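Local structure of oxalate biosynthetic component 1 (Burkholderia thailandensis, 5IKY) at residues A[124-127]-A[128-132]; A[134-138]-A[139-143]; A[163-166]-A[167-171]. The protein probably makes oxalate in a quorum sensing-dependent pathway, as a bifunctional enzyme with serine hydrolase and lyase activities. One frame throughout, in Å; residues are numbered along the deposited sequence.

Contact 1 of 3, residues A[124-127]-A[128-132]; sequences SSVD and LVRQI
S125 caps the N-terminus of helix 126-138, and the contact is the first turn of that helix, where side chains three and four residues apart meet. The hydroxyl OG of S125 accepts from L128 N at 3.2 Å with an N-H...O angle of 156°; chi1 of 176° places OG anti to its own N, within bonding distance of the L128 amide. Backbone bonds then start the helix, R130 N to V126 O at 3.3 Å and Q131 N to D127 O at 3.3 Å, whereas V129 N to S125 O is weak. On the outer side V126 CG2 sits over the centre of one face of the R130 guanidinium, 4.1 Å above its plane, and the extended R130 chain carries NE on to G489 O. D127 OD2 lies 2.6 Å from Q131 NE2, but the angle is poor for a hydrogen bond and the carboxylate and amide planes stand 80° apart. Q131 instead uses OE1 to accept from R167 NH1. Loop residues L123 and P488 pack on V129. Helix 162-172 closes over the L128 and Q131 side: D171 takes the S124 and S125 amides, R167 covers L128, and F164 reaches Q131 and I132.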
loop_
_atom_site.group_PDB
_atom_site.type_symbol
_atom_site.label_atom_id
_atom_site.label_comp_id
_atom_site.label_asym_id
_atom_site.label_seq_id
_atom_site.Cartn_x
_atom_site.Cartn_y
_atom_site.Cartn_z
ATOM N N SER A 124 -16.480 12.450 38.208
ATOM C CA SER A 124 -16.954 11.170 38.719
ATOM C C SER A 124 -17.692 10.381 37.644
ATOM O O SER A 124 -17.377 9.219 37.388
ATOM C CB SER A 124 -17.866 11.381 39.929
ATOM O OG SER A 124 -17.250 12.218 40.895
ATOM N N SER A 125 -18.674 11.023 37.018
ATOM C CA SER A 125 -19.491 10.380 35.995
ATOM C C SER A 125 -18.677 10.038 34.753
ATOM O O SER A 125 -18.113 10.921 34.108
ATOM C CB SER A 125 -20.668 11.279 35.614
ATOM O OG SER A 125 -21.426 10.713 34.560
ATOM N N VAL A 126 -18.622 8.753 34.417
ATOM C CA VAL A 126 -17.893 8.306 33.236
ATOM C C VAL A 126 -18.680 8.640 31.968
ATOM O O VAL A 126 -18.104 8.800 30.891
ATOM C CB VAL A 126 -17.595 6.787 33.292
ATOM C CG1 VAL A 126 -18.878 5.977 33.181
ATOM C CG2 VAL A 126 -16.608 6.388 32.200
ATOM N N ASP A 127 -19.997 8.766 32.101
ATOM C CA ASP A 127 -20.843 9.095 30.962
ATOM C C ASP A 127 -20.643 10.548 30.553
ATOM O O ASP A 127 -20.659 10.877 29.366
ATOM C CB ASP A 127 -22.316 8.830 31.283
ATOM C CG ASP A 127 -23.229 9.121 30.106
ATOM O OD1 ASP A 127 -23.130 8.409 29.082
ATOM O OD2 ASP A 127 -24.050 10.059 30.204
ATOM N N LEU A 128 -20.452 11.414 31.543
ATOM C CA LEU A 128 -20.199 12.827 31.292
ATOM C C LEU A 128 -18.871 13.023 30.568
ATOM O O LEU A 128 -18.771 13.833 29.647
ATOM C CB LEU A 128 -20.207 13.617 32.602
ATOM C CG LEU A 128 -19.864 15.105 32.485
ATOM C CD1 LEU A 128 -20.963 15.848 31.740
ATOM C CD2 LEU A 128 -19.627 15.719 33.857
ATOM N N VAL A 129 -17.856 12.274 30.991
ATOM C CA VAL A 129 -16.531 12.356 30.388
ATOM C C VAL A 129 -16.575 12.017 28.900
ATOM O O VAL A 129 -15.979 12.716 28.079
ATOM C CB VAL A 129 -15.529 11.416 31.091
ATOM C CG1 VAL A 129 -14.167 11.486 30.418
ATOM C CG2 VAL A 129 -15.411 11.774 32.564
ATOM N N ARG A 130 -17.292 10.948 28.562
ATOM C CA ARG A 130 -17.428 10.516 27.174
ATOM C C ARG A 130 -18.028 11.604 26.297
ATOM O O ARG A 130 -17.499 11.915 25.230
ATOM C CB ARG A 130 -18.292 9.261 27.079
ATOM C CG ARG A 130 -17.707 8.039 27.744
ATOM C CD ARG A 130 -18.415 6.792 27.259
ATOM N NE ARG A 130 -17.820 5.577 27.802
ATOM C CZ ARG A 130 -18.388 4.824 28.735
ATOM N NH1 ARG A 130 -19.573 5.163 29.228
ATOM N NH2 ARG A 130 -17.774 3.733 29.172
ATOM N N GLN A 131 -19.137 12.175 26.756
ATOM C CA GLN A 131 -19.841 13.198 25.995
ATOM C C GLN A 131 -18.965 14.427 25.786
ATOM O O GLN A 131 -19.041 15.083 24.748
ATOM C CB GLN A 131 -21.143 13.578 26.700
ATOM C CG GLN A 131 -22.096 12.407 26.880
ATOM C CD GLN A 131 -23.344 12.781 27.655
ATOM O OE1 GLN A 131 -23.736 13.947 27.699
ATOM N NE2 GLN A 131 -23.976 11.789 28.273
ATOM N N ILE A 132 -18.127 14.726 26.774
ATOM C CA ILE A 132 -17.165 15.813 26.656
ATOM C C ILE A 132 -16.113 15.472 25.607
ATOM O O ILE A 132 -15.861 16.253 24.689
ATOM C CB ILE A 132 -16.478 16.107 28.003
ATOM C CG1 ILE A 132 -17.481 16.707 28.990
ATOM C CG2 ILE A 132 -15.295 17.046 27.812
ATOM C CD1 ILE A 132 -16.902 16.965 30.364
#

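Contact 2 of 3, residues A[134-138]-A[139-143]; sequences LQLTT and FGWTA
A Schellman motif ends helix 126-138 and turns the chain into strand 142-143. Its two backbone bonds reach back into the last turn: W141 N donates to L136 O at 2.9 Å, and G140 N weakly to T137 O. F139 N to Q135 O, at 3.1 Å, is the last regular helical bond. G140 takes a positive phi of 109°, which reverses the chain out of the helix. Among apolar contacts, L136 and W141 lie side by side and point the same way. L136 CB makes a CH-pi contact over the five-membered ring of W141, 4.0 Å from its centroid, and CD1 of the same leucine lies over the centre of the indole. W141 NE1 hydrogen-bonds to T158 OG1, and its ring meets that of W151. The polar-aromatic contact is made by Q135, whose chain bends at chi2 (-66°) to bring OE1 over one face of the F139 ring, offset toward the rim, with amide and ring planes 64° apart; its NE2 donates to P194 O. Just before the strand, T137 CA approaches W141 O at 3.3 Å in a CA-H...O contact, and a water donates to T137 O at 2.8 Å.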
loop_
_atom_site.group_PDB
_atom_site.type_symbol
_atom_site.label_atom_id
_atom_site.label_comp_id
_atom_site.label_asym_id
_atom_site.label_seq_id
_atom_site.Cartn_x
_atom_site.Cartn_y
_atom_site.Cartn_z
ATOM N N LEU A 134 -16.325 13.236 23.281
ATOM C CA LEU A 134 -16.976 13.110 21.981
ATOM C C LEU A 134 -17.323 14.470 21.382
ATOM O O LEU A 134 -17.235 14.655 20.170
ATOM C CB LEU A 134 -18.235 12.248 22.088
ATOM C CG LEU A 134 -17.998 10.741 22.218
ATOM C CD1 LEU A 134 -19.312 9.978 22.180
ATOM C CD2 LEU A 134 -17.058 10.248 21.128
ATOM N N GLN A 135 -17.713 15.421 22.227
ATOM C CA GLN A 135 -18.046 16.757 21.741
ATOM C C GLN A 135 -16.817 17.505 21.242
ATOM O O GLN A 135 -16.843 18.106 20.168
ATOM C CB GLN A 135 -18.742 17.581 22.825
ATOM C CG GLN A 135 -20.253 17.621 22.689
ATOM C CD GLN A 135 -20.719 18.348 21.438
ATOM O OE1 GLN A 135 -19.947 19.046 20.781
ATOM N NE2 GLN A 135 -21.993 18.188 21.106
ATOM N N LEU A 136 -15.742 17.468 22.022
ATOM C CA LEU A 136 -14.532 18.190 21.652
ATOM C C LEU A 136 -13.881 17.576 20.414
ATOM O O LEU A 136 -13.409 18.299 19.537
ATOM C CB LEU A 136 -13.541 18.227 22.820
ATOM C CG LEU A 136 -14.009 19.018 24.046
ATOM C CD1 LEU A 136 -12.867 19.265 25.015
ATOM C CD2 LEU A 136 -14.645 20.334 23.632
ATOM N N THR A 137 -13.869 16.250 20.331
ATOM C CA THR A 137 -13.260 15.586 19.181
ATOM C C THR A 137 -14.118 15.757 17.928
ATOM O O THR A 137 -13.598 15.743 16.811
ATOM C CB THR A 137 -13.019 14.084 19.438
ATOM O OG1 THR A 137 -14.235 13.458 19.868
ATOM C CG2 THR A 137 -11.943 13.892 20.499
ATOM N N THR A 138 -15.425 15.919 18.116
ATOM C CA THR A 138 -16.318 16.255 17.009
ATOM C C THR A 138 -15.958 17.637 16.475
ATOM O O THR A 138 -16.039 17.892 15.275
ATOM C CB THR A 138 -17.805 16.234 17.436
ATOM O OG1 THR A 138 -18.158 14.926 17.905
ATOM C CG2 THR A 138 -18.710 16.602 16.268
ATOM N N PHE A 139 -15.539 18.518 17.379
ATOM C CA PHE A 139 -15.198 19.890 17.028
ATOM C C PHE A 139 -13.787 20.024 16.470
ATOM O O PHE A 139 -13.379 21.113 16.065
ATOM C CB PHE A 139 -15.356 20.805 18.244
ATOM C CG PHE A 139 -16.780 21.144 18.567
ATOM C CD1 PHE A 139 -17.795 20.859 17.668
ATOM C CD2 PHE A 139 -17.103 21.767 19.761
ATOM C CE1 PHE A 139 -19.110 21.175 17.960
ATOM C CE2 PHE A 139 -18.413 22.087 20.059
ATOM C CZ PHE A 139 -19.418 21.792 19.158
ATOM N N GLY A 140 -13.038 18.926 16.456
ATOM C CA GLY A 140 -11.697 18.945 15.901
ATOM C C GLY A 140 -10.569 18.827 16.912
ATOM O O GLY A 140 -9.397 18.821 16.532
ATOM N N TRP A 141 -10.909 18.747 18.196
ATOM C CA TRP A 141 -9.909 18.461 19.221
ATOM C C TRP A 141 -9.391 17.045 19.013
ATOM O O TRP A 141 -10.107 16.188 18.500
ATOM C CB TRP A 141 -10.488 18.605 20.630
ATOM C CG TRP A 141 -10.825 20.010 21.039
ATOM C CD1 TRP A 141 -11.749 20.835 20.462
ATOM C CD2 TRP A 141 -10.266 20.743 22.137
ATOM N NE1 TRP A 141 -11.786 22.039 21.123
ATOM C CE2 TRP A 141 -10.886 22.008 22.155
ATOM C CE3 TRP A 141 -9.294 20.455 23.101
ATOM C CZ2 TRP A 141 -10.568 22.984 23.101
ATOM C CZ3 TRP A 141 -8.979 21.425 24.039
ATOM C CH2 TRP A 141 -9.614 22.673 24.031
ATOM N N THR A 142 -8.149 16.794 19.406
ATOM C CA THR A 142 -7.580 15.461 19.254
ATOM C C THR A 142 -7.080 14.902 20.579
ATOM O O THR A 142 -6.832 15.645 21.530
ATOM C CB THR A 142 -6.421 15.451 18.240
ATOM O OG1 THR A 142 -5.411 16.381 18.653
ATOM C CG2 THR A 142 -6.925 15.822 16.853
ATOM N N ALA A 143 -6.939 13.582 20.629
ATOM C CA ALA A 143 -6.430 12.907 21.813
ATOM C C ALA A 143 -4.921 12.721 21.713
ATOM O O ALA A 143 -4.407 12.288 20.682
ATOM C CB ALA A 143 -7.120 11.564 21.998
HETATM O O HOH W 1 -10.965 14.964 16.621
#

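Contact 3 of 3, residues A[163-166]-A[167-171]; sequences DFVE and RMRAD
Helix 162-172 of the N-terminal region supplies this contact, two consecutive turns in which residues four apart along the helix meet. Backbone bonds run in i to i+4 steps: M168 N to F164 O at 2.9 Å, R169 N to V165 O at 2.8 Å and A170 N to E166 O at 2.7 Å, while R167 N to D163 O is weak. D163 and R167 meet obliquely. R167 runs back along the helix as far as CD, which touches D163 OD2 at 3.4 Å; the bend at chi3 (58°) then turns the guanidinium toward helix 126-138, leaving OD2 at its edge, near its plane. The resulting salt bridge to NH1 is long, 3.7 Å, and the carboxylate and guanidinium planes are 71° apart. On the buried side the M168 chain, likewise bent at chi3, folds its methyl CE against F164 CB at 4.0 Å. V165 and R169 run side by side, with V165 CG1 3.6 Å from R169 NH1, and L176 of helix 176-181 touches both. The stronger partner of R167 is Q131, and a long, weak ion pair joins NH2 to D127 OD2. R167 thus lies between two aspartates, which would be expected to favour its positive charge, yet the long ion pairs suggest that Q131 probably does more to fix its position than either carboxylate.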
loop_
_atom_site.group_PDB
_atom_site.type_symbol
_atom_site.label_atom_id
_atom_site.label_comp_id
_atom_site.label_asym_id
_atom_site.label_seq_id
_atom_site.Cartn_x
_atom_site.Cartn_y
_atom_site.Cartn_z
ATOM N N ASP A 163 -26.144 22.737 29.525
ATOM C CA ASP A 163 -26.326 21.384 30.029
ATOM C C ASP A 163 -24.987 20.758 30.413
ATOM O O ASP A 163 -24.873 20.104 31.450
ATOM C CB ASP A 163 -27.038 20.525 28.983
ATOM C CG ASP A 163 -27.786 19.362 29.596
ATOM O OD1 ASP A 163 -28.967 19.543 29.964
ATOM O OD2 ASP A 163 -27.198 18.265 29.703
ATOM N N PHE A 164 -23.976 20.970 29.575
ATOM C CA PHE A 164 -22.623 20.512 29.876
ATOM C C PHE A 164 -22.069 21.199 31.118
ATOM O O PHE A 164 -21.488 20.554 31.991
ATOM C CB PHE A 164 -21.687 20.764 28.689
ATOM C CG PHE A 164 -21.635 19.633 27.702
ATOM C CD1 PHE A 164 -20.888 18.498 27.972
ATOM C CD2 PHE A 164 -22.315 19.711 26.499
ATOM C CE1 PHE A 164 -20.831 17.456 27.067
ATOM C CE2 PHE A 164 -22.261 18.673 25.589
ATOM C CZ PHE A 164 -21.518 17.544 25.875
ATOM N N VAL A 165 -22.256 22.514 31.187
ATOM C CA VAL A 165 -21.696 23.323 32.263
ATOM C C VAL A 165 -22.281 22.953 33.625
ATOM O O VAL A 165 -21.549 22.837 34.610
ATOM C CB VAL A 165 -21.926 24.824 32.000
ATOM C CG1 VAL A 165 -21.262 25.658 33.081
ATOM C CG2 VAL A 165 -21.394 25.203 30.624
ATOM N N GLU A 166 -23.597 22.768 33.673
ATOM C CA GLU A 166 -24.279 22.386 34.907
ATOM C C GLU A 166 -23.752 21.064 35.447
ATOM O O GLU A 166 -23.323 20.975 36.598
ATOM C CB GLU A 166 -25.787 22.273 34.682
ATOM C CG GLU A 166 -26.456 23.536 34.184
ATOM C CD GLU A 166 -27.814 23.256 33.572
ATOM O OE1 GLU A 166 -28.276 22.097 33.658
ATOM O OE2 GLU A 166 -28.418 24.189 33.004
ATOM N N ARG A 167 -23.794 20.040 34.602
ATOM C CA ARG A 167 -23.359 18.704 34.982
ATOM C C ARG A 167 -21.887 18.696 35.377
ATOM O O ARG A 167 -21.486 17.967 36.281
ATOM C CB ARG A 167 -23.618 17.721 33.841
ATOM C CG ARG A 167 -25.097 17.536 33.531
ATOM C CD ARG A 167 -25.312 16.861 32.188
ATOM N NE ARG A 167 -24.666 15.555 32.115
ATOM C CZ ARG A 167 -24.456 14.893 30.982
ATOM N NH1 ARG A 167 -24.840 15.418 29.825
ATOM N NH2 ARG A 167 -23.861 13.708 31.003
ATOM N N MET A 168 -21.090 19.520 34.704
ATOM C CA MET A 168 -19.685 19.673 35.060
ATOM C C MET A 168 -19.553 20.296 36.446
ATOM O O MET A 168 -18.781 19.821 37.277
ATOM C CB MET A 168 -18.948 20.525 34.026
ATOM C CG MET A 168 -18.052 19.729 33.091
ATOM S SD MET A 168 -17.131 20.774 31.946
ATOM C CE MET A 168 -18.463 21.478 30.977
ATOM N N ARG A 169 -20.315 21.359 36.688
ATOM C CA ARG A 169 -20.289 22.048 37.974
ATOM C C ARG A 169 -20.828 21.163 39.094
ATOM O O ARG A 169 -20.327 21.192 40.217
ATOM C CB ARG A 169 -21.097 23.344 37.906
ATOM C CG ARG A 169 -20.751 24.339 39.003
ATOM C CD ARG A 169 -21.787 25.447 39.102
ATOM N NE ARG A 169 -22.060 26.066 37.808
ATOM C CZ ARG A 169 -21.368 27.082 37.304
ATOM N NH1 ARG A 169 -21.692 27.580 36.117
ATOM N NH2 ARG A 169 -20.351 27.599 37.983
ATOM N N ALA A 170 -21.856 20.379 38.778
ATOM C CA ALA A 170 -22.473 19.491 39.757
ATOM C C ALA A 170 -21.555 18.323 40.101
ATOM O O ALA A 170 -21.331 18.027 41.276
ATOM C CB ALA A 170 -23.809 18.981 39.238
ATOM N N ASP A 171 -21.030 17.662 39.072
ATOM C CA ASP A 171 -20.103 16.550 39.264
ATOM C C ASP A 171 -18.843 17.023 39.976
ATOM O O ASP A 171 -18.427 16.442 40.977
ATOM C CB ASP A 171 -19.737 15.910 37.922
ATOM C CG ASP A 171 -18.956 14.619 38.083
ATOM O OD1 ASP A 171 -17.774 14.681 38.482
ATOM O OD2 ASP A 171 -19.518 13.542 37.794
#

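The three contacts follow one another along the chain within the range of the N-terminal family domain. Contacts 1 and 2 occupy the two ends of helix 126-138, their centres about 14 Å apart, so that one opens the helix and the other turns it into strand 142-143 of a small antiparallel sheet. Contact 3 lies on helix 162-172, its centre about 10 Å from that of contact 1 and about 18 Å from that of contact 2. The two helices pack together: L128 CD1 lies 3.7 Å from R167 NH2, and F164 CZ meets Q135 CG at 3.4 Å. Helix 162-172 therefore packs along helix 126-138 from its capped start as far as Q135.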